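Local coordinates for protein HTH-type transcriptional regulator AscG (Escherichia coli, PDB 3BRQ) that represses transcription of the cryptic asc operon by sequence-specific DNA binding, as a regulator of the LacI family, at residues B[68-71]-B[72-76]; B[189-192]-B[193-197]; B[235-238]-B[239-243]; B[257-260]-B[261-265]. One frame throughout, in Å; residues are numbered along the deposited sequence.

Interaction 1: residues B[68-71]-B[72-76]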
loop_
_atom_site.group_PDB
_atom_site.type_symbol
_atom_site.label_atom_id
_atom_site.label_comp_id
_atom_site.label_asym_id
_atom_site.label_seq_id
_atom_site.Cartn_x
_atom_site.Cartn_y
_atom_site.Cartn_z
ATOM N N GLN B 68 -1.793 -20.953 13.491
ATOM C CA GLN B 68 -3.218 -21.157 13.659
ATOM C C GLN B 68 -3.994 -20.757 12.404
ATOM O O GLN B 68 -5.028 -21.345 12.103
ATOM C CB GLN B 68 -3.774 -20.345 14.839
ATOM C CG GLN B 68 -3.344 -20.912 16.188
ATOM C CD GLN B 68 -3.697 -19.968 17.334
ATOM O OE1 GLN B 68 -4.380 -18.935 17.122
ATOM N NE2 GLN B 68 -3.229 -20.303 18.557
ATOM N N ALA B 69 -3.521 -19.745 11.701
ATOM C CA ALA B 69 -4.220 -19.251 10.463
ATOM C C ALA B 69 -4.097 -20.288 9.326
ATOM O O ALA B 69 -5.023 -20.496 8.538
ATOM C CB ALA B 69 -3.601 -17.926 10.025
ATOM N N ILE B 70 -2.949 -20.997 9.292
ATOM C CA ILE B 70 -2.751 -22.069 8.340
ATOM C C ILE B 70 -3.777 -23.178 8.610
ATOM O O ILE B 70 -4.533 -23.538 7.725
ATOM C CB ILE B 70 -1.258 -22.619 8.349
ATOM C CG1 ILE B 70 -0.303 -21.575 7.726
ATOM C CG2 ILE B 70 -1.165 -24.033 7.614
ATOM C CD1 ILE B 70 1.192 -21.741 8.131
ATOM N N GLN B 71 -3.810 -23.701 9.837
ATOM C CA GLN B 71 -4.820 -24.696 10.241
ATOM C C GLN B 71 -6.246 -24.270 10.033
ATOM O O GLN B 71 -7.076 -25.095 9.649
ATOM C CB GLN B 71 -4.671 -25.070 11.708
ATOM C CG GLN B 71 -5.444 -26.337 12.049
ATOM C CD GLN B 71 -4.981 -27.544 11.220
ATOM O OE1 GLN B 71 -3.791 -27.876 11.212
ATOM N NE2 GLN B 71 -5.924 -28.210 10.534
ATOM N N TYR B 72 -6.550 -23.020 10.368
ATOM C CA TYR B 72 -7.861 -22.464 10.108
ATOM C C TYR B 72 -8.221 -22.676 8.652
ATOM O O TYR B 72 -9.288 -23.196 8.357
ATOM C CB TYR B 72 -7.909 -20.982 10.474
ATOM C CG TYR B 72 -9.239 -20.293 10.215
ATOM C CD1 TYR B 72 -10.419 -20.729 10.843
ATOM C CD2 TYR B 72 -9.326 -19.219 9.340
ATOM C CE1 TYR B 72 -11.651 -20.094 10.604
ATOM C CE2 TYR B 72 -10.571 -18.574 9.097
ATOM C CZ TYR B 72 -11.722 -19.026 9.740
ATOM O OH TYR B 72 -12.962 -18.411 9.498
ATOM N N LEU B 73 -7.360 -22.268 7.735
ATOM C CA LEU B 73 -7.690 -22.388 6.308
ATOM C C LEU B 73 -7.882 -23.803 5.823
ATOM O O LEU B 73 -8.772 -24.062 5.026
ATOM C CB LEU B 73 -6.684 -21.657 5.403
ATOM C CG LEU B 73 -6.684 -20.128 5.380
ATOM C CD1 LEU B 73 -5.588 -19.659 4.448
ATOM C CD2 LEU B 73 -8.059 -19.521 4.950
ATOM N N LEU B 74 -7.065 -24.711 6.315
ATOM C CA LEU B 74 -7.269 -26.125 6.029
ATOM C C LEU B 74 -8.632 -26.673 6.512
ATOM O O LEU B 74 -9.304 -27.451 5.795
ATOM C CB LEU B 74 -6.130 -26.919 6.653
ATOM C CG LEU B 74 -4.836 -26.510 5.990
ATOM C CD1 LEU B 74 -3.695 -27.373 6.568
ATOM C CD2 LEU B 74 -4.964 -26.669 4.427
ATOM N N ASP B 75 -9.064 -26.203 7.691
ATOM C CA ASP B 75 -10.307 -26.633 8.283
ATOM C C ASP B 75 -11.447 -25.950 7.520
ATOM O O ASP B 75 -12.624 -26.283 7.723
ATOM C CB ASP B 75 -10.355 -26.190 9.736
ATOM C CG ASP B 75 -9.381 -26.952 10.612
ATOM O OD1 ASP B 75 -8.811 -27.931 10.136
ATOM O OD2 ASP B 75 -9.191 -26.583 11.774
ATOM N N LEU B 76 -11.124 -24.974 6.685
ATOM C CA LEU B 76 -12.149 -24.456 5.770
ATOM C C LEU B 76 -12.063 -25.226 4.447
ATOM O O LEU B 76 -12.788 -24.925 3.505
ATOM C CB LEU B 76 -11.990 -22.958 5.565
ATOM C CG LEU B 76 -12.107 -22.136 6.851
ATOM C CD1 LEU B 76 -11.850 -20.669 6.518
ATOM C CD2 LEU B 76 -13.474 -22.348 7.495
#

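Interaction 2: residues B[189-192]-B[193-197]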
loop_
_atom_site.group_PDB
_atom_site.type_symbol
_atom_site.label_atom_id
_atom_site.label_comp_id
_atom_site.label_asym_id
_atom_site.label_seq_id
_atom_site.Cartn_x
_atom_site.Cartn_y
_atom_site.Cartn_z
ATOM N N GLU B 189 13.726 10.986 11.018
ATOM C CA GLU B 189 14.256 11.012 12.393
ATOM C C GLU B 189 15.581 10.277 12.438
ATOM O O GLU B 189 16.455 10.609 13.255
ATOM C CB GLU B 189 13.236 10.332 13.335
ATOM C CG GLU B 189 12.104 11.266 13.790
ATOM C CD GLU B 189 10.802 10.565 14.269
ATOM O OE1 GLU B 189 10.849 9.439 14.781
ATOM O OE2 GLU B 189 9.684 11.151 14.101
ATOM N N GLY B 190 15.690 9.233 11.608
ATOM C CA GLY B 190 16.918 8.400 11.505
ATOM C C GLY B 190 17.998 9.268 10.948
ATOM O O GLY B 190 19.093 9.316 11.494
ATOM N N VAL B 191 17.650 10.082 9.937
ATOM C CA VAL B 191 18.657 10.980 9.366
ATOM C C VAL B 191 19.066 12.098 10.312
ATOM O O VAL B 191 20.259 12.389 10.427
ATOM C CB VAL B 191 18.232 11.595 7.996
ATOM C CG1 VAL B 191 18.611 13.020 7.943
ATOM C CG2 VAL B 191 19.042 10.918 6.882
ATOM N N GLU B 192 18.092 12.703 11.006
ATOM C CA GLU B 192 18.404 13.765 11.969
ATOM C C GLU B 192 19.346 13.162 13.041
ATOM O O GLU B 192 20.300 13.805 13.461
ATOM C CB GLU B 192 17.135 14.339 12.582
ATOM C CG GLU B 192 17.353 15.589 13.462
ATOM C CD GLU B 192 18.210 16.674 12.748
ATOM O OE1 GLU B 192 17.897 17.029 11.565
ATOM O OE2 GLU B 192 19.217 17.134 13.351
HETATM N N MSE B 193 19.093 11.921 13.423
HETATM C CA MSE B 193 19.923 11.293 14.444
HETATM C C MSE B 193 21.354 11.121 13.915
HETATM O O MSE B 193 22.261 11.518 14.582
HETATM C CB MSE B 193 19.317 9.979 14.951
HETATM C CG MSE B 193 20.236 9.279 16.029
HETATM SE SE MSE B 193 19.393 7.706 16.711
HETATM C CE MSE B 193 19.312 6.675 15.089
ATOM N N LEU B 194 21.547 10.588 12.721
ATOM C CA LEU B 194 22.868 10.442 12.069
ATOM C C LEU B 194 23.640 11.754 11.908
ATOM O O LEU B 194 24.837 11.796 12.138
ATOM C CB LEU B 194 22.687 9.778 10.667
ATOM C CG LEU B 194 22.034 8.386 10.601
ATOM C CD1 LEU B 194 21.579 8.006 9.171
ATOM C CD2 LEU B 194 23.079 7.364 11.151
ATOM N N LEU B 195 22.956 12.826 11.503
ATOM C CA LEU B 195 23.571 14.156 11.414
ATOM C C LEU B 195 23.984 14.680 12.749
ATOM O O LEU B 195 25.030 15.318 12.831
ATOM C CB LEU B 195 22.578 15.208 10.798
ATOM C CG LEU B 195 22.062 14.820 9.385
ATOM C CD1 LEU B 195 21.044 15.900 8.817
ATOM C CD2 LEU B 195 23.249 14.774 8.479
ATOM N N GLU B 196 23.160 14.509 13.796
ATOM C CA GLU B 196 23.597 14.901 15.156
ATOM C C GLU B 196 24.802 14.041 15.641
ATOM O O GLU B 196 25.679 14.558 16.341
ATOM C CB GLU B 196 22.445 14.799 16.175
ATOM C CG GLU B 196 21.309 15.776 15.908
ATOM C CD GLU B 196 20.077 15.533 16.739
ATOM O OE1 GLU B 196 20.028 14.520 17.466
ATOM O OE2 GLU B 196 19.125 16.347 16.633
ATOM N N ARG B 197 24.839 12.754 15.283
ATOM C CA ARG B 197 25.991 11.846 15.676
ATOM C C ARG B 197 27.349 12.342 15.162
ATOM O O ARG B 197 28.389 12.041 15.761
ATOM C CB ARG B 197 25.778 10.390 15.258
ATOM C CG ARG B 197 24.797 9.611 16.110
ATOM C CD ARG B 197 24.699 8.210 15.535
ATOM N NE ARG B 197 23.686 7.407 16.240
ATOM C CZ ARG B 197 23.139 6.309 15.730
ATOM N NH1 ARG B 197 23.461 5.918 14.521
ATOM N NH2 ARG B 197 22.296 5.594 16.444
#

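Interaction 3: residues B[235-238]-B[239-243]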
loop_
_atom_site.group_PDB
_atom_site.type_symbol
_atom_site.label_atom_id
_atom_site.label_comp_id
_atom_site.label_asym_id
_atom_site.label_seq_id
_atom_site.Cartn_x
_atom_site.Cartn_y
_atom_site.Cartn_z
ATOM N N PHE B 235 14.704 0.599 -1.180
ATOM C CA PHE B 235 14.173 -0.684 -1.709
ATOM C C PHE B 235 12.661 -0.640 -1.861
ATOM O O PHE B 235 12.001 -0.158 -0.960
ATOM C CB PHE B 235 14.402 -1.771 -0.706
ATOM C CG PHE B 235 15.859 -2.046 -0.461
ATOM C CD1 PHE B 235 16.448 -3.154 -1.002
ATOM C CD2 PHE B 235 16.622 -1.176 0.286
ATOM C CE1 PHE B 235 17.737 -3.434 -0.750
ATOM C CE2 PHE B 235 17.956 -1.428 0.551
ATOM C CZ PHE B 235 18.523 -2.533 0.019
ATOM N N ASP B 236 12.139 -1.285 -2.903
ATOM C CA ASP B 236 10.678 -1.442 -3.129
ATOM C C ASP B 236 10.352 -0.886 -4.507
ATOM O O ASP B 236 9.417 -1.355 -5.150
ATOM C CB ASP B 236 9.741 -0.628 -2.187
ATOM C CG ASP B 236 9.598 -1.213 -0.735
ATOM O OD1 ASP B 236 10.012 -2.348 -0.452
ATOM O OD2 ASP B 236 9.061 -0.468 0.122
ATOM N N ASP B 237 11.046 0.169 -4.905
ATOM C CA ASP B 237 10.764 0.838 -6.184
ATOM C C ASP B 237 9.270 1.191 -6.267
ATOM O O ASP B 237 8.573 0.838 -7.248
ATOM C CB ASP B 237 11.224 -0.042 -7.358
ATOM C CG ASP B 237 11.180 0.663 -8.664
ATOM O OD1 ASP B 237 11.438 1.883 -8.709
ATOM O OD2 ASP B 237 10.872 -0.020 -9.670
ATOM N N ILE B 238 8.774 1.881 -5.256
ATOM C CA ILE B 238 7.329 2.303 -5.268
ATOM C C ILE B 238 6.946 3.180 -6.458
ATOM O O ILE B 238 7.794 3.783 -7.110
ATOM C CB ILE B 238 6.893 2.952 -3.959
ATOM C CG1 ILE B 238 7.690 4.231 -3.702
ATOM C CG2 ILE B 238 7.020 1.931 -2.776
ATOM C CD1 ILE B 238 7.395 4.835 -2.370
ATOM N N ALA B 239 5.648 3.295 -6.729
ATOM C CA ALA B 239 5.232 4.004 -7.940
ATOM C C ALA B 239 5.693 5.451 -7.911
ATOM O O ALA B 239 6.077 5.991 -8.929
ATOM C CB ALA B 239 3.681 3.875 -8.164
ATOM N N ILE B 240 5.723 6.075 -6.741
ATOM C CA ILE B 240 6.205 7.470 -6.675
ATOM C C ILE B 240 7.715 7.688 -6.785
ATOM O O ILE B 240 8.156 8.809 -6.864
ATOM C CB ILE B 240 5.724 8.224 -5.395
ATOM C CG1 ILE B 240 6.294 7.578 -4.153
ATOM C CG2 ILE B 240 4.247 8.259 -5.321
ATOM C CD1 ILE B 240 6.205 8.463 -2.993
ATOM N N ALA B 241 8.519 6.637 -6.744
ATOM C CA ALA B 241 9.979 6.836 -6.734
ATOM C C ALA B 241 10.502 7.701 -7.908
ATOM O O ALA B 241 11.363 8.577 -7.713
ATOM C CB ALA B 241 10.695 5.458 -6.670
ATOM N N PRO B 242 9.968 7.490 -9.156
ATOM C CA PRO B 242 10.558 8.326 -10.185
ATOM C C PRO B 242 10.101 9.786 -10.046
ATOM O O PRO B 242 10.578 10.637 -10.771
ATOM C CB PRO B 242 10.043 7.682 -11.490
ATOM C CG PRO B 242 9.530 6.343 -11.110
ATOM C CD PRO B 242 8.956 6.591 -9.742
ATOM N N TYR B 243 9.252 10.082 -9.064
ATOM C CA TYR B 243 8.602 11.407 -9.008
ATOM C C TYR B 243 8.965 12.203 -7.771
ATOM O O TYR B 243 8.483 13.327 -7.592
ATOM C CB TYR B 243 7.071 11.270 -9.148
ATOM C CG TYR B 243 6.725 10.545 -10.416
ATOM C CD1 TYR B 243 6.418 9.181 -10.402
ATOM C CD2 TYR B 243 6.768 11.210 -11.656
ATOM C CE1 TYR B 243 6.119 8.507 -11.575
ATOM C CE2 TYR B 243 6.490 10.539 -12.823
ATOM C CZ TYR B 243 6.169 9.204 -12.778
ATOM O OH TYR B 243 5.941 8.534 -13.942
#

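Interaction 4: residues B[257-260]-B[261-265]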
loop_
_atom_site.group_PDB
_atom_site.type_symbol
_atom_site.label_atom_id
_atom_site.label_comp_id
_atom_site.label_asym_id
_atom_site.label_seq_id
_atom_site.Cartn_x
_atom_site.Cartn_y
_atom_site.Cartn_z
ATOM N N GLU B 257 6.588 -11.676 -10.796
ATOM C CA GLU B 257 7.208 -12.955 -11.113
ATOM C C GLU B 257 7.140 -13.896 -9.956
ATOM O O GLU B 257 6.857 -15.090 -10.133
ATOM C CB GLU B 257 8.675 -12.770 -11.513
ATOM C CG GLU B 257 8.890 -12.065 -12.856
ATOM C CD GLU B 257 8.792 -10.520 -12.810
ATOM O OE1 GLU B 257 8.630 -9.890 -11.722
ATOM O OE2 GLU B 257 8.891 -9.928 -13.915
HETATM N N MSE B 258 7.443 -13.391 -8.761
HETATM C CA MSE B 258 7.517 -14.266 -7.600
HETATM C C MSE B 258 6.149 -14.874 -7.273
HETATM O O MSE B 258 6.077 -16.034 -6.871
HETATM C CB MSE B 258 8.042 -13.498 -6.382
HETATM C CG MSE B 258 9.584 -13.508 -6.306
HETATM SE SE MSE B 258 10.173 -12.276 -4.960
HETATM C CE MSE B 258 10.042 -13.498 -3.533
ATOM N N ILE B 259 5.094 -14.080 -7.464
ATOM C CA ILE B 259 3.718 -14.461 -7.104
ATOM C C ILE B 259 3.161 -15.461 -8.100
ATOM O O ILE B 259 2.475 -16.423 -7.725
ATOM C CB ILE B 259 2.798 -13.221 -6.963
ATOM C CG1 ILE B 259 3.216 -12.444 -5.727
ATOM C CG2 ILE B 259 1.360 -13.617 -6.650
ATOM C CD1 ILE B 259 3.419 -13.394 -4.476
ATOM N N GLN B 260 3.489 -15.230 -9.365
ATOM C CA GLN B 260 3.069 -16.092 -10.448
ATOM C C GLN B 260 3.759 -17.437 -10.324
ATOM O O GLN B 260 3.142 -18.476 -10.592
ATOM C CB GLN B 260 3.390 -15.457 -11.782
ATOM C CG GLN B 260 2.515 -14.246 -12.121
ATOM C CD GLN B 260 2.963 -13.566 -13.408
ATOM O OE1 GLN B 260 3.988 -13.928 -13.980
ATOM N NE2 GLN B 260 2.188 -12.565 -13.870
ATOM N N GLU B 261 5.011 -17.433 -9.891
ATOM C CA GLU B 261 5.692 -18.696 -9.577
ATOM C C GLU B 261 5.036 -19.501 -8.465
ATOM O O GLU B 261 4.643 -20.631 -8.673
ATOM C CB GLU B 261 7.142 -18.468 -9.187
ATOM C CG GLU B 261 7.895 -19.757 -9.059
ATOM C CD GLU B 261 8.273 -20.335 -10.423
ATOM O OE1 GLU B 261 7.799 -19.842 -11.489
ATOM O OE2 GLU B 261 9.078 -21.272 -10.419
ATOM N N ILE B 262 4.982 -18.953 -7.250
ATOM C CA ILE B 262 4.359 -19.684 -6.133
ATOM C C ILE B 262 2.882 -20.020 -6.366
ATOM O O ILE B 262 2.440 -21.118 -6.078
ATOM C CB ILE B 262 4.561 -18.907 -4.777
ATOM C CG1 ILE B 262 4.432 -19.888 -3.581
ATOM C CG2 ILE B 262 3.624 -17.689 -4.706
ATOM C CD1 ILE B 262 4.891 -19.243 -2.278
ATOM N N ILE B 263 2.082 -19.097 -6.898
ATOM C CA ILE B 263 0.681 -19.461 -7.102
ATOM C C ILE B 263 0.566 -20.457 -8.245
ATOM O O ILE B 263 -0.203 -21.417 -8.174
ATOM C CB ILE B 263 -0.211 -18.226 -7.372
ATOM C CG1 ILE B 263 -0.266 -17.267 -6.158
ATOM C CG2 ILE B 263 -1.606 -18.654 -7.830
ATOM C CD1 ILE B 263 -0.629 -17.859 -4.800
ATOM N N GLY B 264 1.342 -20.238 -9.311
ATOM C CA GLY B 264 1.312 -21.150 -10.467
ATOM C C GLY B 264 1.714 -22.568 -10.058
ATOM O O GLY B 264 1.037 -23.548 -10.431
ATOM N N ARG B 265 2.788 -22.676 -9.275
ATOM C CA ARG B 265 3.179 -23.969 -8.725
ATOM C C ARG B 265 2.139 -24.623 -7.830
ATOM O O ARG B 265 1.940 -25.830 -7.919
ATOM C CB ARG B 265 4.522 -23.882 -8.008
ATOM C CG ARG B 265 5.679 -23.652 -8.985
ATOM C CD ARG B 265 6.980 -24.090 -8.350
ATOM N NE ARG B 265 8.181 -23.464 -8.929
ATOM C CZ ARG B 265 9.396 -23.493 -8.351
ATOM N NH1 ARG B 265 9.570 -24.106 -7.171
ATOM N NH2 ARG B 265 10.442 -22.895 -8.935
#

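Interaction 1: residues B[68-71]-B[72-76]
Q71 and D75 face each other one turn apart near the C-terminal end of helix 63-75, in the parallel-sheet subdomain of the LacI-type core. Q71 NE2 donates to D75 OD1 at 2.9 Å. The acceptor lies in the amide plane of Q71. The amide in turn reaches OD1 from above the carboxylate plane, 40° out of it. A bend at chi2 of 59° turns the Q71 chain toward the following turn, which brings its amide to D75. The D75 carboxylate also sits beside Q71 O. Both are acceptors, so no bond forms between them. D75 N is the donor there, at 3.0 Å from Q71 O. The same i to i+4 pattern joins Q68 to Y72, A69 to L73 and I70 to L74. I70 and L74 meet loosely on the buried side, where both also pack on strand 80-84. L73 lies against strands 21-27 and 53-60. Y72 packs on Q53 of the second subunit, and its OH is hydrogen-bonded to T21 of that subunit. L76 packs on one face of the Y72 ring, with L76 CD1 3.5 Å above the plane and offset toward the rim.

Interaction 2: residues B[189-192]-B[193-197]
Four backbone bonds hold E189, G190, V191 and E192 to M193, L194, L195 and E196 in turn. They are the i to i+4 bonds of helix 184-197, in the periplasmic-binding-protein-like core. The bonds from L194 N to G190 O, at 3.0 Å, and from L195 N to V191 O, at 2.9 Å, are both nearly straight. M193 N is less well aligned and lies above the carbonyl plane of E189.

On the outer side, E192 and E196 bring two carboxylates together. E192 OE2 lies 3.4 Å from E196 OE2, and the planes are turned 63° apart. The two side chains cross at about a right angle. The E192 chain bends at chi2 (50°), which swings its acid over the following turn. E196 is extended beyond CG, and its CG rests 3.3 Å from E192 O. R222 forms a salt bridge with E192 OE2.

The inner side is apolar. V191 CG1 meets L195 CD1 at 3.9 Å, the two side chains crossing at a slant. V191 also packs on helix 209-221. L194 turns to strand 142-145, and its CG lies 3.2 Å from G190 O. M193 is a selenomethionine and packs on A178.

The two acids are like charges at close range. The salt bridge from R222 to E192 probably offsets part of their repulsion.

Interaction 3: residues B[235-238]-B[239-243]
I238 opens a type I beta turn that ends at A241, in the loop between strands 231-235 and 249-252 of the periplasmic-binding-protein-like fold. The turn is closed by A241 N, which donates to I238 O at 3.0 Å. The N-H points well at the oxygen (162°), but the donor stands 54° out of the carbonyl plane. I238 N is held from outside by D209 OD2. The side chains of I238 and I240 lie side by side and point the same way. In both, CG1 sits between the backbone N and the carbonyl carbon (chi1 near 60° in each). Both reach I213 of helix 209-221, and I240 also packs on I240 of the second subunit. A239, at the next position of the turn, packs on P184 of the second subunit. A241 turns its methyl back to the first half of the turn, with CB 3.4 Å from I238 O. The same methyl lies 4.2 Å from D237 OD1, an oxygen engaged in a salt bridge with R288. The two isoleucines are also pressed together: I238 CD1 sits 3.5 Å from I240 CG1, closer than usual for two carbons.

Interaction 4: residues B[257-260]-B[261-265]
I259 and I263 lie one turn apart on the inner face of helix 255-270, which lies beside the parallel sheet of the LacI-type core. The apolar contacts come first. The two isoleucines lie side by side and point the same way, with I259 CG2 4.0 Å from I263 CG1. Both pack on helix 36-49. I262 touches I259 more loosely. Its CG2 lies between the backbone N and the carbonyl carbon, which brings that methyl within 3.5 Å of I259 O. The I262 side chain packs on strands 104-107 and 118-119.

The backbone bonds are those of a regular alpha helix. I262 N points almost straight at M258 O, at 3.1 Å (176°). I263 N meets I259 O at 2.8 Å. E261 N is likewise bound to E257 O. G264 N also reaches Q260 O, but from above the carbonyl plane and with a more bent N-H (139°).

The charged pair lies within 261-265. E261 bends at chi2, and its carboxylate meets R265 one turn on. R265 NE makes a weak bond to E261 OE2. R265 NH2 forms the salt bridge to the same oxygen, E261 OE2, at 2.6 Å. It meets the anti lone pair of OE2, and that oxygen lies 22° out of the guanidinium plane.

The four contacts are spread over both lobes of the core and do not touch. Interactions 1 and 4 lie with the parallel sheet of strands 21-27, 53-60, 80-84, 104-107 and 118-119, their centres about 21 Å apart. Interactions 2 and 3 belong to the other lobe, with centres about 23 Å apart. Helix 209-221 joins them: interaction 2 packs on it through V191, interaction 3 through I238 and I240. Interactions 1 and 2 are the farthest apart, about 45 Å between centres. Interactions 3 and 4 approach to about 10 Å between nearest atoms. Interactions 1 and 3 both touch the second subunit, one from each lobe, so the dimer interface includes both lobes.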